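Side-chain contacts in importin-95 (Chaetomium thermophilum, PDB 4XRI), which carries protein cargo into the nucleus as an importin-beta family receptor built of HEAT repeats, and probably binds a small GTPase: residues F74-R77 with R81-A84; A184-V189 with E215-N220; N512-T517 with L557-E562; A529-L534 with Q583-T588. The protein carries 2 engineered substitutions. All blocks are in the same frame, centred on the assembly; numbering follows the deposited sequence.

Interaction 1: F74-R77 with R81-A84; sequences FSAR and RQAA. With SO4 (sulfate ion), chain G.
Arg81 and Ala76 meet at the surface of the HEAT-repeat superhelix, where the loop after helix 60-72 passes the first turn of helix 79-91. Both belong to the importin-beta N-terminal domain. The Arg81 side chain can be followed outward. Arg81 CB rests 3.7 Å from Ala76 CB. CG stands anti to the carbonyl carbon (chi1 -74°), and the chain then runs extended to NE. This straight run leads it past Ala76 and alongside a bound sulfate, which probably comes from the crystallisation liquor. Arg81 CD lies 3.4 Å from sulfate O1. Arg81 NE is farther from the same oxygen, at 4.0 Å. At the tip, Arg81 NH2 makes a weak hydrogen bond to sulfate O2 at 3.0 Å, and this oxygen lies at the edge of the guanidinium, in its plane.

Arg77 takes the anion differently. Its chain bends at chi3 (-51°), and sulfate O3 sits over the centre of its guanidinium face. The sulfate thus lies between two arginines and would be expected to offset their like charges.

Gln82 bends at chi2 and brings its amide to the backbone of Ala76. Its OE1 is modelled too close to Ala76 O, so the apparent bond to Ala76 N is doubtful. Gln82 NE2 and Phe74 O share a weakly held water. The Phe74 ring packs on helix 114-131, and Ser75 OG bonds to Lys71 O. The loop backbone grips the sulfate as well: Arg77 N donates to sulfate O3 at 2.8 Å, with an N-H...O angle of 168°.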
loop_
_atom_site.group_PDB
_atom_site.type_symbol
_atom_site.label_atom_id
_atom_site.label_comp_id
_atom_site.label_asym_id
_atom_site.label_seq_id
_atom_site.Cartn_x
_atom_site.Cartn_y
_atom_site.Cartn_z
ATOM N N PHE A 74 7.091 3.110 30.280
ATOM C CA PHE A 74 7.254 1.663 30.202
ATOM C C PHE A 74 6.329 1.037 29.159
ATOM O O PHE A 74 5.859 -0.086 29.333
ATOM C CB PHE A 74 7.016 1.022 31.572
ATOM C CG PHE A 74 5.799 1.544 32.286
ATOM C CD1 PHE A 74 4.555 0.979 32.068
ATOM C CD2 PHE A 74 5.903 2.593 33.183
ATOM C CE1 PHE A 74 3.437 1.453 32.726
ATOM C CE2 PHE A 74 4.790 3.072 33.845
ATOM C CZ PHE A 74 3.553 2.500 33.617
ATOM N N SER A 75 6.074 1.767 28.078
ATOM C CA SER A 75 5.289 1.235 26.969
ATOM C C SER A 75 5.628 1.936 25.657
ATOM O O SER A 75 6.031 3.097 25.651
ATOM C CB SER A 75 3.791 1.355 27.257
ATOM O OG SER A 75 3.396 2.712 27.300
ATOM N N ALA A 76 5.466 1.215 24.549
ATOM C CA ALA A 76 5.731 1.763 23.222
ATOM C C ALA A 76 5.045 0.935 22.140
ATOM O O ALA A 76 4.679 -0.215 22.368
ATOM C CB ALA A 76 7.231 1.831 22.964
ATOM N N ARG A 77 4.868 1.526 20.964
ATOM C CA ARG A 77 4.292 0.804 19.833
ATOM C C ARG A 77 5.321 -0.130 19.215
ATOM O O ARG A 77 5.015 -1.276 18.887
ATOM C CB ARG A 77 3.760 1.777 18.778
ATOM C CG ARG A 77 2.389 2.344 19.095
ATOM C CD ARG A 77 1.952 3.358 18.051
ATOM N NE ARG A 77 2.979 4.367 17.809
ATOM C CZ ARG A 77 3.270 5.357 18.649
ATOM N NH1 ARG A 77 2.619 5.472 19.798
ATOM N NH2 ARG A 77 4.221 6.228 18.340
ATOM N N ARG A 81 11.578 -1.226 21.452
ATOM C CA ARG A 81 11.385 -0.209 22.483
ATOM C C ARG A 81 10.526 -0.778 23.598
ATOM O O ARG A 81 10.850 -0.653 24.780
ATOM C CB ARG A 81 10.723 1.047 21.913
ATOM C CG ARG A 81 11.608 1.931 21.060
ATOM C CD ARG A 81 10.840 3.182 20.665
ATOM N NE ARG A 81 11.600 4.078 19.800
ATOM C CZ ARG A 81 11.155 5.258 19.384
ATOM N NH1 ARG A 81 11.907 6.015 18.596
ATOM N NH2 ARG A 81 9.956 5.685 19.758
ATOM N N GLN A 82 9.412 -1.228 23.239
ATOM C CA GLN A 82 8.474 -1.858 24.152
ATOM C C GLN A 82 9.171 -2.915 24.989
ATOM O O GLN A 82 8.998 -2.969 26.197
ATOM C CB GLN A 82 7.341 -2.493 23.347
ATOM C CG GLN A 82 6.222 -3.088 24.177
ATOM C CD GLN A 82 5.485 -2.045 24.985
ATOM O OE1 GLN A 82 4.915 -1.118 24.429
ATOM N NE2 GLN A 82 5.482 -2.201 26.302
ATOM N N ALA A 83 9.955 -3.887 24.420
ATOM C CA ALA A 83 10.713 -4.901 25.146
ATOM C C ALA A 83 11.563 -4.276 26.243
ATOM O O ALA A 83 11.536 -4.713 27.393
ATOM C CB ALA A 83 11.591 -5.684 24.189
ATOM N N ALA A 84 12.306 -3.237 25.874
ATOM C CA ALA A 84 13.215 -2.564 26.794
ATOM C C ALA A 84 12.459 -1.867 27.922
ATOM O O ALA A 84 12.773 -2.049 29.099
ATOM C CB ALA A 84 14.073 -1.566 26.044
HETATM S S SO4 G . 6.940 4.593 20.056
HETATM O O1 SO4 G . 7.702 3.549 19.376
HETATM O O2 SO4 G . 7.566 4.891 21.341
HETATM O O3 SO4 G . 5.572 4.131 20.274
HETATM O O4 SO4 G . 6.923 5.801 19.236
HETATM O O HOH W 1 3.095 -1.893 28.607
#

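Interaction 2: A184-V189 with E215-N220; sequences AILTAV and EFVGNN
Val217 meets both Leu186 and Ile185 where the short helix 214-217 approaches helix 182-193. The contact is buried and rests on apolar packing. The backbones come close, with the CA atoms of Leu186 and Val217 5.6 Å apart.

The aliphatic contacts are shared between the two branches of Val217. Val217 CG2 meets Leu186 CD1 at 3.8 Å. Val217 CG1 meets Ile185 CG2 at 3.9 Å, and these two side chains cross at about a right angle. Val217 is thereby wedged against two successive residues of helix 182-193.

The aromatic contact is smaller. Ile185 CD1 approaches Phe216 CE2 obliquely, at 3.9 Å. With chi1 at 172° the Phe216 ring swings away from its backbone N, toward the isoleucine. The same ring also packs on Arg175 and Leu178 of helix 172-178.

Polar groups stay at the margin. Glu215 OE1 forms a salt bridge with Arg175. After Val217 the chain turns, with Asn219 N bonded to Phe216 O at 3.0 Å and Asn219 at positive phi. A glycerol, probably from the crystallisation liquor, lies about 4 Å from the Leu186 side chain.

Ile185 further touches helices 140-150 and 153-168, and Leu186 touches helix 224-238. Helices stacked layer on layer through apolar side chains are the hallmark of the HEAT-repeat superhelix.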
loop_
_atom_site.group_PDB
_atom_site.type_symbol
_atom_site.label_atom_id
_atom_site.label_comp_id
_atom_site.label_asym_id
_atom_site.label_seq_id
_atom_site.Cartn_x
_atom_site.Cartn_y
_atom_site.Cartn_z
ATOM N N ALA A 184 -17.916 -11.842 32.949
ATOM C CA ALA A 184 -18.036 -10.730 33.885
ATOM C C ALA A 184 -17.778 -9.405 33.178
ATOM O O ALA A 184 -18.491 -8.423 33.393
ATOM C CB ALA A 184 -17.074 -10.906 35.048
ATOM N N ILE A 185 -16.753 -9.390 32.333
ATOM C CA ILE A 185 -16.406 -8.207 31.557
ATOM C C ILE A 185 -17.500 -7.869 30.549
ATOM O O ILE A 185 -17.928 -6.718 30.443
ATOM C CB ILE A 185 -15.072 -8.401 30.822
ATOM C CG1 ILE A 185 -13.921 -8.453 31.825
ATOM C CG2 ILE A 185 -14.849 -7.283 29.819
ATOM C CD1 ILE A 185 -12.596 -8.839 31.205
ATOM N N LEU A 186 -17.952 -8.881 29.816
ATOM C CA LEU A 186 -18.995 -8.700 28.812
ATOM C C LEU A 186 -20.286 -8.191 29.442
ATOM O O LEU A 186 -20.951 -7.310 28.895
ATOM C CB LEU A 186 -19.259 -10.009 28.068
ATOM C CG LEU A 186 -20.384 -9.954 27.031
ATOM C CD1 LEU A 186 -20.067 -8.920 25.960
ATOM C CD2 LEU A 186 -20.624 -11.325 26.413
ATOM N N THR A 187 -20.632 -8.748 30.597
ATOM C CA THR A 187 -21.833 -8.336 31.311
ATOM C C THR A 187 -21.734 -6.871 31.725
ATOM O O THR A 187 -22.697 -6.114 31.602
ATOM C CB THR A 187 -22.075 -9.209 32.560
ATOM O OG1 THR A 187 -22.363 -10.554 32.156
ATOM C CG2 THR A 187 -23.244 -8.676 33.370
ATOM N N ALA A 188 -20.555 -6.478 32.195
ATOM C CA ALA A 188 -20.332 -5.118 32.675
ATOM C C ALA A 188 -20.470 -4.086 31.557
ATOM O O ALA A 188 -21.096 -3.041 31.747
ATOM C CB ALA A 188 -18.959 -5.004 33.325
ATOM N N VAL A 189 -19.893 -4.375 30.394
ATOM C CA VAL A 189 -19.904 -3.411 29.297
ATOM C C VAL A 189 -21.272 -3.346 28.615
ATOM O O VAL A 189 -21.709 -2.272 28.199
ATOM C CB VAL A 189 -18.809 -3.726 28.244
ATOM C CG1 VAL A 189 -17.443 -3.803 28.917
ATOM C CG2 VAL A 189 -19.104 -5.009 27.490
ATOM N N GLU A 215 -13.137 -8.540 19.680
ATOM C CA GLU A 215 -12.347 -9.741 19.440
ATOM C C GLU A 215 -12.320 -10.639 20.674
ATOM O O GLU A 215 -12.389 -11.862 20.561
ATOM C CB GLU A 215 -10.921 -9.374 19.021
ATOM C CG GLU A 215 -10.837 -8.618 17.706
ATOM C CD GLU A 215 -9.429 -8.572 17.141
ATOM O OE1 GLU A 215 -8.482 -8.955 17.861
ATOM O OE2 GLU A 215 -9.272 -8.160 15.972
ATOM N N PHE A 216 -12.248 -10.028 21.853
ATOM C CA PHE A 216 -12.175 -10.789 23.093
ATOM C C PHE A 216 -13.541 -11.253 23.601
ATOM O O PHE A 216 -13.814 -12.452 23.635
ATOM C CB PHE A 216 -11.480 -9.972 24.186
ATOM C CG PHE A 216 -11.540 -10.613 25.549
ATOM C CD1 PHE A 216 -10.725 -11.689 25.864
ATOM C CD2 PHE A 216 -12.415 -10.141 26.513
ATOM C CE1 PHE A 216 -10.786 -12.279 27.114
ATOM C CE2 PHE A 216 -12.482 -10.727 27.762
ATOM C CZ PHE A 216 -11.666 -11.798 28.064
ATOM N N VAL A 217 -14.393 -10.310 24.003
ATOM C CA VAL A 217 -15.602 -10.653 24.754
ATOM C C VAL A 217 -16.611 -11.486 23.969
ATOM O O VAL A 217 -17.355 -12.273 24.552
ATOM C CB VAL A 217 -16.336 -9.392 25.278
ATOM C CG1 VAL A 217 -15.459 -8.621 26.250
ATOM C CG2 VAL A 217 -16.795 -8.501 24.135
ATOM N N GLY A 218 -16.637 -11.322 22.652
ATOM C CA GLY A 218 -17.605 -12.031 21.835
ATOM C C GLY A 218 -17.290 -13.508 21.736
ATOM O O GLY A 218 -18.101 -14.290 21.234
ATOM N N ASN A 219 -16.118 -13.882 22.250
ATOM C CA ASN A 219 -15.532 -15.198 22.024
ATOM C C ASN A 219 -15.679 -15.566 20.560
ATOM O O ASN A 219 -16.166 -16.644 20.220
ATOM C CB ASN A 219 -16.171 -16.263 22.918
ATOM C CG ASN A 219 -15.352 -17.542 22.967
ATOM O OD1 ASN A 219 -14.215 -17.581 22.494
ATOM N ND2 ASN A 219 -15.925 -18.592 23.542
ATOM N N ASN A 220 -15.290 -14.626 19.704
ATOM C CA ASN A 220 -15.355 -14.787 18.259
ATOM C C ASN A 220 -16.767 -15.087 17.751
ATOM O O ASN A 220 -16.935 -15.712 16.702
ATOM C CB ASN A 220 -14.386 -15.882 17.817
ATOM C CG ASN A 220 -12.977 -15.652 18.330
ATOM O OD1 ASN A 220 -12.422 -16.479 19.053
ATOM N ND2 ASN A 220 -12.394 -14.515 17.965
#

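Interaction 3: N512-T517 with L557-E562; sequences NLLTVT and LQRLEE
The backbones of Thr517 and Arg559 stay well apart, their CA atoms 10.5 Å from each other, and the long arginine side chain spans most of the gap. It links helix 546-567 to the C-terminal part of helix 503-516 in the HEAT-repeat stack. Arg559 is extended from CG to NE and presents its guanidinium end-on, with two nitrogens used at once. Arg559 NH2 donates to Leu514 O at 2.9 Å, in a nearly straight bond (171°). Arg559 NH1 donates to Thr517 OG1, also at 2.9 Å. Both acceptors lie in or close to the guanidinium plane, which fixes its rotation. NH1 has a second partner in Tyr531 OH.

The Leu514 side chain covers one face. Its CD2 sits 3.4 Å above the guanidinium plane of Arg559, offset toward the rim. The positive charge lies near the C-terminal part of helix 503-516, whose dipole would be expected to favour it.

A leucine in place of Arg559 would probably leave Leu514 O and Thr517 OG1 without these donors and the two helices without their polar bridge.

Thr517 OG1 is itself held in position. It stands between the backbone N and the carbonyl carbon (chi1 52°), and from there it reaches back one turn. Thr517 N bonds to Leu513 O. Thr517 OG1 donates to Leu513 O as well, at 2.7 Å, in the carbonyl plane and on a lone pair.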
loop_
_atom_site.group_PDB
_atom_site.type_symbol
_atom_site.label_atom_id
_atom_site.label_comp_id
_atom_site.label_asym_id
_atom_site.label_seq_id
_atom_site.Cartn_x
_atom_site.Cartn_y
_atom_site.Cartn_z
ATOM N N ASN A 512 0.324 20.697 -27.335
ATOM C CA ASN A 512 -0.454 21.193 -26.203
ATOM C C ASN A 512 0.228 20.930 -24.864
ATOM O O ASN A 512 0.272 21.801 -23.993
ATOM C CB ASN A 512 -1.850 20.566 -26.196
ATOM C CG ASN A 512 -2.726 21.081 -27.324
ATOM O OD1 ASN A 512 -2.434 22.115 -27.929
ATOM N ND2 ASN A 512 -3.807 20.362 -27.610
ATOM N N LEU A 513 0.763 19.724 -24.709
ATOM C CA LEU A 513 1.416 19.330 -23.469
ATOM C C LEU A 513 2.730 20.078 -23.272
ATOM O O LEU A 513 3.094 20.419 -22.149
ATOM C CB LEU A 513 1.650 17.820 -23.455
ATOM C CG LEU A 513 0.360 17.004 -23.374
ATOM C CD1 LEU A 513 0.616 15.548 -23.708
ATOM C CD2 LEU A 513 -0.256 17.140 -21.987
ATOM N N LEU A 514 3.435 20.335 -24.370
ATOM C CA LEU A 514 4.663 21.122 -24.317
ATOM C C LEU A 514 4.361 22.585 -24.011
ATOM O O LEU A 514 5.174 23.279 -23.395
ATOM C CB LEU A 514 5.440 21.003 -25.631
ATOM C CG LEU A 514 6.300 19.749 -25.801
ATOM C CD1 LEU A 514 6.900 19.682 -27.197
ATOM C CD2 LEU A 514 7.387 19.710 -24.744
ATOM N N THR A 515 3.185 23.047 -24.430
ATOM C CA THR A 515 2.782 24.428 -24.192
ATOM C C THR A 515 2.474 24.665 -22.720
ATOM O O THR A 515 2.937 25.639 -22.130
ATOM C CB THR A 515 1.548 24.810 -25.031
ATOM O OG1 THR A 515 1.832 24.617 -26.422
ATOM C CG2 THR A 515 1.162 26.264 -24.786
ATOM N N VAL A 516 1.703 23.762 -22.126
ATOM C CA VAL A 516 1.272 23.915 -20.741
ATOM C C VAL A 516 2.431 23.694 -19.762
ATOM O O VAL A 516 2.419 24.222 -18.649
ATOM C CB VAL A 516 0.103 22.948 -20.413
ATOM C CG1 VAL A 516 0.549 21.501 -20.494
ATOM C CG2 VAL A 516 -0.495 23.258 -19.046
ATOM N N THR A 517 3.441 22.937 -20.181
ATOM C CA THR A 517 4.609 22.699 -19.334
ATOM C C THR A 517 5.702 23.742 -19.562
ATOM O O THR A 517 6.713 23.764 -18.857
ATOM C CB THR A 517 5.217 21.297 -19.569
ATOM O OG1 THR A 517 5.454 21.101 -20.969
ATOM C CG2 THR A 517 4.287 20.209 -19.058
ATOM N N LEU A 557 15.470 17.245 -24.170
ATOM C CA LEU A 557 16.898 17.362 -23.899
ATOM C C LEU A 557 17.312 18.810 -23.661
ATOM O O LEU A 557 18.085 19.104 -22.751
ATOM C CB LEU A 557 17.707 16.771 -25.056
ATOM C CG LEU A 557 18.025 15.279 -24.955
ATOM C CD1 LEU A 557 18.675 14.787 -26.242
ATOM C CD2 LEU A 557 18.928 15.028 -23.762
ATOM N N GLN A 558 16.790 19.710 -24.487
ATOM C CA GLN A 558 17.076 21.135 -24.360
ATOM C C GLN A 558 16.601 21.681 -23.010
ATOM O O GLN A 558 17.311 22.442 -22.350
ATOM C CB GLN A 558 16.421 21.907 -25.509
ATOM C CG GLN A 558 16.880 23.341 -25.646
ATOM C CD GLN A 558 16.368 23.997 -26.918
ATOM O OE1 GLN A 558 15.784 23.338 -27.783
ATOM N NE2 GLN A 558 16.588 25.300 -27.039
ATOM N N ARG A 559 15.401 21.272 -22.609
ATOM C CA ARG A 559 14.830 21.676 -21.325
ATOM C C ARG A 559 15.616 21.108 -20.149
ATOM O O ARG A 559 15.810 21.785 -19.138
ATOM C CB ARG A 559 13.364 21.242 -21.230
ATOM C CG ARG A 559 12.429 22.009 -22.156
ATOM C CD ARG A 559 10.973 21.687 -21.866
ATOM N NE ARG A 559 10.079 22.395 -22.779
ATOM C CZ ARG A 559 8.753 22.368 -22.708
ATOM N NH1 ARG A 559 8.149 21.672 -21.754
ATOM N NH2 ARG A 559 8.029 23.045 -23.593
ATOM N N LEU A 560 16.065 19.863 -20.288
ATOM C CA LEU A 560 16.907 19.230 -19.278
ATOM C C LEU A 560 18.212 19.993 -19.088
ATOM O O LEU A 560 18.643 20.242 -17.961
ATOM C CB LEU A 560 17.197 17.775 -19.659
ATOM C CG LEU A 560 16.280 16.710 -19.054
ATOM C CD1 LEU A 560 16.596 15.340 -19.640
ATOM C CD2 LEU A 560 16.441 16.701 -17.543
ATOM N N GLU A 561 18.837 20.354 -20.202
ATOM C CA GLU A 561 20.065 21.143 -20.186
ATOM C C GLU A 561 19.861 22.493 -19.504
ATOM O O GLU A 561 20.751 22.994 -18.815
ATOM C CB GLU A 561 20.585 21.350 -21.612
ATOM C CG GLU A 561 21.115 20.085 -22.262
ATOM C CD GLU A 561 21.289 20.222 -23.763
ATOM O OE1 GLU A 561 20.831 21.240 -24.325
ATOM O OE2 GLU A 561 21.880 19.311 -24.382
ATOM N N GLU A 562 18.678 23.069 -19.689
ATOM C CA GLU A 562 18.373 24.384 -19.135
ATOM C C GLU A 562 18.158 24.360 -17.618
ATOM O O GLU A 562 18.194 25.405 -16.969
ATOM C CB GLU A 562 17.144 24.973 -19.833
ATOM C CG GLU A 562 17.448 25.530 -21.216
ATOM C CD GLU A 562 16.203 25.833 -22.029
ATOM O OE1 GLU A 562 15.089 25.560 -21.539
ATOM O OE2 GLU A 562 16.341 26.343 -23.162
#

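Interaction 4: A529-L534 with Q583-T588; sequences AAYEVL and QTSLCT
Tyr531 packs against Ser585 and Leu586, joining helix 524-539 to helix 573-597. The tight part lies round the tyrosine ring. The helices come close here, with the CA atoms of Tyr531 and Ser585 6.0 Å apart. Ser585 CB approaches the root of the ring obliquely, 3.4 Å from Tyr531 CD2. The small serine allows this approach, and its OG is turned to a bond with Asp581 O. Farther out, Leu586 CD2 approaches the far end of the ring, also obliquely. Leu586 CD2 lies 3.6 Å from Tyr531 CZ and 3.4 Å from Tyr531 OH. The ring is therefore met at its base and at its hydroxyl end by successive residues of one helix. Its chi1 of -91° departs from the usual staggered value, consistent with a ring shifted to fit these neighbours.

With an alanine in place of Tyr531, Ser585 CB and Leu586 CD2 would probably face a gap between the helices, and Arg559 would lose its tyrosine hydroxyl.

The other side is looser. The Thr588 side chain points toward the 529-534 segment but makes no contact with it, and its OG1 bonds instead to Thr584 O. Glu532 leads away toward solvent.

Each helix has further neighbours. Helix 524-539 packs on helices 477-490 and 503-516 through Val533. On the other helix, Leu586 lies against helix 546-567, and Cys587 and Thr584 touch helix 625-640.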
loop_
_atom_site.group_PDB
_atom_site.type_symbol
_atom_site.label_atom_id
_atom_site.label_comp_id
_atom_site.label_asym_id
_atom_site.label_seq_id
_atom_site.Cartn_x
_atom_site.Cartn_y
_atom_site.Cartn_z
ATOM N N ALA A 529 1.847 16.672 -13.787
ATOM C CA ALA A 529 0.761 15.844 -14.299
ATOM C C ALA A 529 0.758 15.804 -15.824
ATOM O O ALA A 529 0.518 14.756 -16.423
ATOM C CB ALA A 529 -0.572 16.346 -13.785
ATOM N N ALA A 530 1.043 16.948 -16.442
ATOM C CA ALA A 530 1.038 17.061 -17.897
ATOM C C ALA A 530 2.232 16.341 -18.513
ATOM O O ALA A 530 2.127 15.758 -19.593
ATOM C CB ALA A 530 1.026 18.523 -18.315
ATOM N N TYR A 531 3.368 16.391 -17.825
ATOM C CA TYR A 531 4.556 15.668 -18.263
ATOM C C TYR A 531 4.294 14.167 -18.251
ATOM O O TYR A 531 4.735 13.446 -19.145
ATOM C CB TYR A 531 5.761 16.003 -17.376
ATOM C CG TYR A 531 6.591 17.174 -17.864
ATOM C CD1 TYR A 531 6.987 17.272 -19.194
ATOM C CD2 TYR A 531 6.975 18.184 -16.992
ATOM C CE1 TYR A 531 7.745 18.342 -19.638
ATOM C CE2 TYR A 531 7.735 19.252 -17.425
ATOM C CZ TYR A 531 8.116 19.328 -18.747
ATOM O OH TYR A 531 8.869 20.394 -19.183
ATOM N N GLU A 532 3.568 13.705 -17.237
ATOM C CA GLU A 532 3.199 12.296 -17.145
ATOM C C GLU A 532 2.340 11.889 -18.338
ATOM O O GLU A 532 2.520 10.812 -18.903
ATOM C CB GLU A 532 2.455 12.006 -15.842
ATOM C CG GLU A 532 2.327 10.523 -15.539
ATOM C CD GLU A 532 1.422 10.234 -14.353
ATOM O OE1 GLU A 532 0.732 11.162 -13.873
ATOM O OE2 GLU A 532 1.400 9.070 -13.901
ATOM N N VAL A 533 1.415 12.766 -18.716
ATOM C CA VAL A 533 0.569 12.553 -19.885
ATOM C C VAL A 533 1.419 12.399 -21.137
ATOM O O VAL A 533 1.239 11.461 -21.917
ATOM C CB VAL A 533 -0.421 13.718 -20.091
ATOM C CG1 VAL A 533 -1.259 13.477 -21.337
ATOM C CG2 VAL A 533 -1.306 13.878 -18.874
ATOM N N LEU A 534 2.348 13.331 -21.315
ATOM C CA LEU A 534 3.254 13.322 -22.454
ATOM C C LEU A 534 4.046 12.019 -22.523
ATOM O O LEU A 534 4.241 11.455 -23.600
ATOM C CB LEU A 534 4.205 14.518 -22.379
ATOM C CG LEU A 534 5.188 14.683 -23.538
ATOM C CD1 LEU A 534 4.449 14.624 -24.867
ATOM C CD2 LEU A 534 5.957 15.987 -23.405
ATOM N N GLN A 583 13.155 18.195 -13.213
ATOM C CA GLN A 583 14.153 17.281 -13.750
ATOM C C GLN A 583 13.647 15.843 -13.769
ATOM O O GLN A 583 13.903 15.101 -14.716
ATOM C CB GLN A 583 15.442 17.378 -12.939
ATOM C CG GLN A 583 16.202 18.684 -13.130
ATOM C CD GLN A 583 17.434 18.772 -12.259
ATOM O OE1 GLN A 583 17.445 18.280 -11.132
ATOM N NE2 GLN A 583 18.485 19.396 -12.780
ATOM N N THR A 584 12.912 15.460 -12.729
ATOM C CA THR A 584 12.369 14.108 -12.632
ATOM C C THR A 584 11.324 13.861 -13.716
ATOM O O THR A 584 11.286 12.794 -14.332
ATOM C CB THR A 584 11.739 13.846 -11.250
ATOM O OG1 THR A 584 12.745 13.968 -10.237
ATOM C CG2 THR A 584 11.149 12.449 -11.190
ATOM N N SER A 585 10.473 14.858 -13.940
ATOM C CA SER A 585 9.446 14.770 -14.971
ATOM C C SER A 585 10.075 14.709 -16.362
ATOM O O SER A 585 9.651 13.928 -17.214
ATOM C CB SER A 585 8.486 15.959 -14.882
ATOM O OG SER A 585 7.729 15.919 -13.685
ATOM N N LEU A 586 11.085 15.544 -16.583
ATOM C CA LEU A 586 11.768 15.601 -17.869
ATOM C C LEU A 586 12.523 14.308 -18.162
ATOM O O LEU A 586 12.596 13.871 -19.310
ATOM C CB LEU A 586 12.726 16.793 -17.911
ATOM C CG LEU A 586 12.069 18.158 -18.125
ATOM C CD1 LEU A 586 13.069 19.280 -17.899
ATOM C CD2 LEU A 586 11.477 18.242 -19.523
ATOM N N CYS A 587 13.085 13.703 -17.120
ATOM C CA CYS A 587 13.763 12.420 -17.265
ATOM C C CYS A 587 12.763 11.328 -17.619
ATOM O O CYS A 587 13.071 10.425 -18.397
ATOM C CB CYS A 587 14.520 12.052 -15.985
ATOM S SG CYS A 587 16.087 12.928 -15.749
ATOM N N THR A 588 11.568 11.416 -17.041
ATOM C CA THR A 588 10.506 10.452 -17.312
ATOM C C THR A 588 10.104 10.471 -18.783
ATOM O O THR A 588 9.963 9.425 -19.412
ATOM C CB THR A 588 9.264 10.727 -16.441
ATOM O OG1 THR A 588 9.578 10.469 -15.066
ATOM C CG2 THR A 588 8.099 9.836 -16.865
#

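From the N terminus, interaction 1 closes a very short loop, tying the linker after helix 60-72 to helix 79-91. Interaction 2 follows in series and closes a longer loop between helices 182-193 and 214-217, its centre about 27 Å from that of interaction 1. Both lie far from the other pair: the centre of interaction 3 is about 64 Å from that of interaction 2. Interactions 3 and 4 cross along the chain, because segment 529-534 falls between 512-517 and 557-562, and 583-588 follows. Their centres are about 9 Å apart and they touch, Tyr531 of interaction 4 reaching Arg559 and Thr517 of interaction 3. Together they tie four successive helices, 503-516 to 573-597, into one block.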